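Local coordinates for protein histidine kinase (Caulobacter vibrioides, PDB 6TNE) that is the receiver domain of the hybrid histidine kinase CckA and probably accepts a phosphoryl group in a bacterial phosphorelay, at residues 35-40 with 66-71; 47-52 with 74-79. One frame throughout, in Å; residues are numbered along the deposited sequence.

Overall arrangement
Interaction 1 packs helix 33-42 beside helix 61-72, and interaction 2 pairs strand 49-53 with strand 77-81. Their centres lie about 11 Å apart, with helix 61-72 connecting the two strands along the chain. Interaction 2 is the more central and is buried, held by main-chain hydrogen bonds with apolar side chains on both faces of the sheet. Interaction 1 lies farther out and is only partly buried: alanine methyls, a leucine branch, a tyrosine ring and the base of a lysine meet there without any hydrogen bond between the helices. The layers touch where Ala40 packs on Ile47.

Interaction 1. Residues 35-40 with 66-71; sequences EALIIA and KKARGY
Ala40, which packs against Tyr71, is fixed in its own helix by a short backbone hydrogen bond from Ala40 N to Ala36 O, 2.8 Å. Ala40 O also lies against the partner helix, 3.5 Å from Tyr71 CB. That is packing only, since no hydrogen bond passes between the two segments. On the same residue the methyl reaches Tyr71 CB at 4.1 Å and, one turn earlier in the partner, Ala68 CB at 4.3 Å. Alanine suits both positions because a single methyl fills the seam between neighbouring helices. The axes of the two segments run nearly parallel, 14° apart, as expected for neighbouring helices on one face of the five-stranded parallel sheet of a CheY-like receiver domain. Helix 33-42 rests on that sheet through Ala36 and Ile39, which touch strands 26-30 and 2-6. Farther out in the groove, Leu37 reaches the partner helix mainly through CD1. With CG anti to the backbone N (chi1 -171°), the isobutyl group extends across, long enough for Leu37 CD1 to settle on Ala68 CB at 3.8 Å. The same methyl meets the Tyr71 ring in its plane, Leu37 CD1 and Tyr71 CE2 also 3.8 Å apart; tyrosine suits this partly exposed border by offering an apolar ring edge. Lys67 crosses this leucine at about a right angle: Lys67 CB lies 4.0 Å from Leu37 CD1, while the rest of the chain leads away. A lysine fits here, its first methylene adding to the apolar patch and its ammonium end carried outward. At the far end, a backbone hydrogen bond joins Tyr71 to Gly45.

Interaction 2. Residues 47-52 with 74-79; sequences IDLLIS and TAPVMF
Met78 runs out almost fully extended through chi1 and chi2, then bends at its thioether (chi3 53°), which turns the terminal methyl onto Ile51. Ile51 in turn sets CG1 anti to its carbonyl carbon (chi1 -60°), and the two side chains lie side by side, pointing the same way. The methyl Met78 CE presses on both CG1 and CD1 of Ile51. A flexible methionine suits this place because it can fold over a branched neighbour, and it also touches Leu110 of helix 107-118. On the other face Leu50 and Val77 lie alongside one another, Leu50 CD2 to Val77 CG1 3.8 Å, and Leu50 reaches Leu72 while Val77 meets Leu65, both of helix 61-72. Between the faces the main chains are laced by three hydrogen bonds. Leu50 N gives to Pro76 O at 3.0 Å. Leu50 O then accepts from Met78 N at 2.8 Å, and Ser52 N closes on Met78 O at 2.9 Å. Pro76, which has no N-H to give, accepts with its carbonyl, and its ring is crossed by Leu49, whose CD1 lies 3.8 Å from Pro76 CG. Near the strand ends, Ser52 O meets the Phe79 ring at its edge, 3.5 Å from Phe79 CD1. Parallel strands joined through helix 61-72 form a beta-alpha-beta crossover, the repeating unit of the receiver-domain fold.

Interaction 1. Residues 35-40 with 66-71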
loop_
_atom_site.group_PDB
_atom_site.type_symbol
_atom_site.label_atom_id
_atom_site.label_comp_id
_atom_site.label_asym_id
_atom_site.label_seq_id
_atom_site.Cartn_x
_atom_site.Cartn_y
_atom_site.Cartn_z
ATOM N N GLU A 35 4.560 10.107 -6.339
ATOM C CA GLU A 35 5.175 8.944 -6.989
ATOM C C GLU A 35 4.186 7.803 -7.126
ATOM O O GLU A 35 4.088 7.159 -8.175
ATOM C CB GLU A 35 6.337 8.496 -6.111
ATOM C CG GLU A 35 7.023 7.289 -6.637
ATOM C CD GLU A 35 8.234 6.813 -5.809
ATOM O OE1 GLU A 35 8.928 5.923 -6.296
ATOM O OE2 GLU A 35 8.496 7.297 -4.680
ATOM N N ALA A 36 3.420 7.532 -6.056
ATOM C CA ALA A 36 2.443 6.455 -6.088
ATOM C C ALA A 36 1.417 6.650 -7.182
ATOM O O ALA A 36 0.974 5.687 -7.805
ATOM C CB ALA A 36 1.791 6.307 -4.729
ATOM N N LEU A 37 0.968 7.891 -7.387
ATOM C CA LEU A 37 -0.047 8.151 -8.406
ATOM C C LEU A 37 0.482 7.813 -9.793
ATOM O O LEU A 37 -0.245 7.279 -10.619
ATOM C CB LEU A 37 -0.497 9.602 -8.287
ATOM C CG LEU A 37 -1.694 9.988 -9.125
ATOM C CD1 LEU A 37 -2.918 9.129 -8.841
ATOM C CD2 LEU A 37 -1.983 11.465 -8.824
ATOM N N ILE A 38 1.747 8.127 -10.074
ATOM C CA ILE A 38 2.326 7.778 -11.371
ATOM C C ILE A 38 2.462 6.272 -11.508
ATOM O O ILE A 38 2.133 5.705 -12.546
ATOM C CB ILE A 38 3.669 8.507 -11.523
ATOM C CG1 ILE A 38 3.394 9.993 -11.697
ATOM C CG2 ILE A 38 4.516 7.919 -12.675
ATOM C CD1 ILE A 38 4.594 10.850 -11.632
ATOM N N ILE A 39 2.897 5.586 -10.431
ATOM C CA ILE A 39 2.989 4.138 -10.496
ATOM C C ILE A 39 1.625 3.515 -10.745
ATOM O O ILE A 39 1.469 2.600 -11.563
ATOM C CB ILE A 39 3.636 3.576 -9.208
ATOM C CG1 ILE A 39 5.090 4.015 -9.104
ATOM C CG2 ILE A 39 3.577 2.049 -9.183
ATOM C CD1 ILE A 39 5.648 3.860 -7.705
ATOM N N ALA A 40 0.604 4.020 -10.046
ATOM C CA ALA A 40 -0.751 3.481 -10.218
ATOM C C ALA A 40 -1.238 3.674 -11.641
ATOM O O ALA A 40 -1.802 2.744 -12.237
ATOM C CB ALA A 40 -1.708 4.129 -9.209
ATOM N N LYS A 66 -8.184 8.847 -3.190
ATOM C CA LYS A 66 -9.171 9.547 -4.007
ATOM C C LYS A 66 -8.653 9.785 -5.420
ATOM O O LYS A 66 -9.403 9.646 -6.393
ATOM C CB LYS A 66 -9.499 10.849 -3.326
ATOM C CG LYS A 66 -10.573 10.670 -2.265
ATOM C CD LYS A 66 -11.908 10.314 -2.927
ATOM C CE LYS A 66 -13.097 10.299 -1.953
ATOM N NZ LYS A 66 -14.153 9.325 -2.376
ATOM N N LYS A 67 -7.387 10.122 -5.552
ATOM C CA LYS A 67 -6.823 10.382 -6.865
ATOM C C LYS A 67 -6.529 9.120 -7.659
ATOM O O LYS A 67 -6.563 9.137 -8.899
ATOM C CB LYS A 67 -5.558 11.210 -6.721
ATOM C CG LYS A 67 -5.807 12.578 -6.178
ATOM C CD LYS A 67 -4.510 13.339 -6.029
ATOM C CE LYS A 67 -4.702 14.726 -5.454
ATOM N NZ LYS A 67 -5.507 15.572 -6.369
ATOM N N ALA A 68 -6.244 8.022 -6.964
ATOM C CA ALA A 68 -5.725 6.819 -7.600
ATOM C C ALA A 68 -6.755 5.716 -7.706
ATOM O O ALA A 68 -6.496 4.739 -8.377
ATOM C CB ALA A 68 -4.519 6.270 -6.820
ATOM N N ARG A 69 -7.925 5.864 -7.081
ATOM C CA ARG A 69 -8.885 4.774 -7.022
ATOM C C ARG A 69 -9.272 4.271 -8.398
ATOM O O ARG A 69 -9.394 3.055 -8.590
ATOM C CB ARG A 69 -10.134 5.250 -6.252
ATOM C CG ARG A 69 -11.119 4.180 -5.797
ATOM C CD ARG A 69 -10.413 2.883 -5.548
ATOM N NE ARG A 69 -10.803 2.212 -4.310
ATOM C CZ ARG A 69 -10.480 0.952 -4.083
ATOM N NH1 ARG A 69 -10.835 0.343 -2.944
ATOM N NH2 ARG A 69 -9.779 0.316 -5.014
ATOM N N GLY A 70 -9.458 5.180 -9.360
ATOM C CA GLY A 70 -9.799 4.760 -10.723
ATOM C C GLY A 70 -8.732 3.849 -11.342
ATOM O O GLY A 70 -9.041 2.831 -11.964
ATOM N N TYR A 71 -7.434 4.179 -11.141
ATOM C CA TYR A 71 -6.374 3.325 -11.692
ATOM C C TYR A 71 -6.321 1.999 -10.956
ATOM O O TYR A 71 -5.926 0.983 -11.534
ATOM C CB TYR A 71 -5.012 4.025 -11.564
ATOM C CG TYR A 71 -4.969 5.365 -12.209
ATOM C CD1 TYR A 71 -5.407 5.554 -13.536
ATOM C CD2 TYR A 71 -4.450 6.438 -11.510
ATOM C CE1 TYR A 71 -5.303 6.817 -14.142
ATOM C CE2 TYR A 71 -4.358 7.700 -12.100
ATOM C CZ TYR A 71 -4.846 7.874 -13.395
ATOM O OH TYR A 71 -4.753 9.115 -13.964
#

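Interaction 2. Residues 47-52 with 74-79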
loop_
_atom_site.group_PDB
_atom_site.type_symbol
_atom_site.label_atom_id
_atom_site.label_comp_id
_atom_site.label_asym_id
_atom_site.label_seq_id
_atom_site.Cartn_x
_atom_site.Cartn_y
_atom_site.Cartn_z
ATOM N N ILE A 47 -2.672 -3.747 -10.315
ATOM C CA ILE A 47 -2.324 -3.722 -8.898
ATOM C C ILE A 47 -3.404 -4.443 -8.108
ATOM O O ILE A 47 -4.600 -4.207 -8.312
ATOM C CB ILE A 47 -2.148 -2.282 -8.411
ATOM C CG1 ILE A 47 -0.897 -1.733 -9.100
ATOM C CG2 ILE A 47 -2.008 -2.237 -6.886
ATOM C CD1 ILE A 47 -0.810 -0.278 -9.127
ATOM N N ASP A 48 -2.980 -5.357 -7.258
ATOM C CA ASP A 48 -3.900 -6.153 -6.473
ATOM C C ASP A 48 -4.199 -5.570 -5.105
ATOM O O ASP A 48 -5.178 -5.973 -4.493
ATOM C CB ASP A 48 -3.338 -7.568 -6.358
ATOM C CG ASP A 48 -3.202 -8.227 -7.713
ATOM O OD1 ASP A 48 -4.237 -8.306 -8.417
ATOM O OD2 ASP A 48 -2.091 -8.632 -8.099
ATOM N N LEU A 49 -3.362 -4.677 -4.589
ATOM C CA LEU A 49 -3.519 -4.140 -3.248
ATOM C C LEU A 49 -2.711 -2.863 -3.164
ATOM O O LEU A 49 -1.548 -2.849 -3.590
ATOM C CB LEU A 49 -2.984 -5.148 -2.212
ATOM C CG LEU A 49 -2.962 -4.709 -0.738
ATOM C CD1 LEU A 49 -4.340 -4.457 -0.157
ATOM C CD2 LEU A 49 -2.232 -5.728 0.107
ATOM N N LEU A 50 -3.278 -1.827 -2.563
ATOM C CA LEU A 50 -2.539 -0.636 -2.174
ATOM C C LEU A 50 -2.352 -0.681 -0.661
ATOM O O LEU A 50 -3.338 -0.859 0.059
ATOM C CB LEU A 50 -3.354 0.622 -2.509
ATOM C CG LEU A 50 -2.798 1.946 -1.983
ATOM C CD1 LEU A 50 -1.441 2.249 -2.536
ATOM C CD2 LEU A 50 -3.766 3.073 -2.235
ATOM N N ILE A 51 -1.121 -0.514 -0.193
ATOM C CA ILE A 51 -0.832 -0.318 1.224
ATOM C C ILE A 51 -0.232 1.069 1.324
ATOM O O ILE A 51 0.733 1.362 0.610
ATOM C CB ILE A 51 0.163 -1.344 1.771
ATOM C CG1 ILE A 51 -0.379 -2.767 1.603
ATOM C CG2 ILE A 51 0.416 -1.038 3.260
ATOM C CD1 ILE A 51 0.627 -3.845 2.024
ATOM N N SER A 52 -0.804 1.956 2.142
ATOM C CA SER A 52 -0.281 3.308 2.218
ATOM C C SER A 52 -0.266 3.808 3.636
ATOM O O SER A 52 -1.234 3.627 4.390
ATOM C CB SER A 52 -1.146 4.265 1.395
ATOM O OG SER A 52 -0.600 5.578 1.368
ATOM N N THR A 74 -10.970 -2.156 -8.448
ATOM C CA THR A 74 -11.528 -2.665 -7.205
ATOM C C THR A 74 -10.463 -3.180 -6.239
ATOM O O THR A 74 -10.804 -3.867 -5.268
ATOM C CB THR A 74 -12.545 -3.757 -7.510
ATOM O OG1 THR A 74 -11.871 -4.831 -8.178
ATOM C CG2 THR A 74 -13.664 -3.198 -8.400
ATOM N N ALA A 75 -9.193 -2.896 -6.498
ATOM C CA ALA A 75 -8.169 -3.394 -5.586
ATOM C C ALA A 75 -8.469 -2.937 -4.159
ATOM O O ALA A 75 -8.817 -1.768 -3.940
ATOM C CB ALA A 75 -6.804 -2.843 -5.976
ATOM N N PRO A 76 -8.288 -3.810 -3.173
ATOM C CA PRO A 76 -8.382 -3.371 -1.777
ATOM C C PRO A 76 -7.278 -2.389 -1.423
ATOM O O PRO A 76 -6.235 -2.297 -2.080
ATOM C CB PRO A 76 -8.207 -4.675 -0.989
ATOM C CG PRO A 76 -7.457 -5.639 -1.968
ATOM C CD PRO A 76 -8.027 -5.261 -3.300
ATOM N N VAL A 77 -7.523 -1.657 -0.354
ATOM C CA VAL A 77 -6.622 -0.625 0.139
ATOM C C VAL A 77 -6.462 -0.828 1.632
ATOM O O VAL A 77 -7.468 -1.004 2.339
ATOM C CB VAL A 77 -7.151 0.794 -0.165
ATOM C CG1 VAL A 77 -6.246 1.855 0.436
ATOM C CG2 VAL A 77 -7.436 0.971 -1.671
ATOM N N MET A 78 -5.231 -0.779 2.117
ATOM C CA MET A 78 -4.924 -0.912 3.531
ATOM C C MET A 78 -4.109 0.284 3.951
ATOM O O MET A 78 -3.012 0.522 3.406
ATOM C CB MET A 78 -4.100 -2.155 3.735
ATOM C CG MET A 78 -3.730 -2.394 5.155
ATOM S SD MET A 78 -2.962 -3.969 5.487
ATOM C CE MET A 78 -1.641 -4.062 4.349
ATOM N N PHE A 79 -4.631 1.077 4.866
ATOM C CA PHE A 79 -3.912 2.198 5.440
ATOM C C PHE A 79 -3.185 1.756 6.680
ATOM O O PHE A 79 -3.706 0.958 7.458
ATOM C CB PHE A 79 -4.878 3.324 5.775
ATOM C CG PHE A 79 -5.390 4.028 4.559
ATOM C CD1 PHE A 79 -4.497 4.693 3.689
ATOM C CD2 PHE A 79 -6.727 3.990 4.233
ATOM C CE1 PHE A 79 -4.957 5.317 2.527
ATOM C CE2 PHE A 79 -7.181 4.592 3.063
ATOM C CZ PHE A 79 -6.308 5.253 2.228
#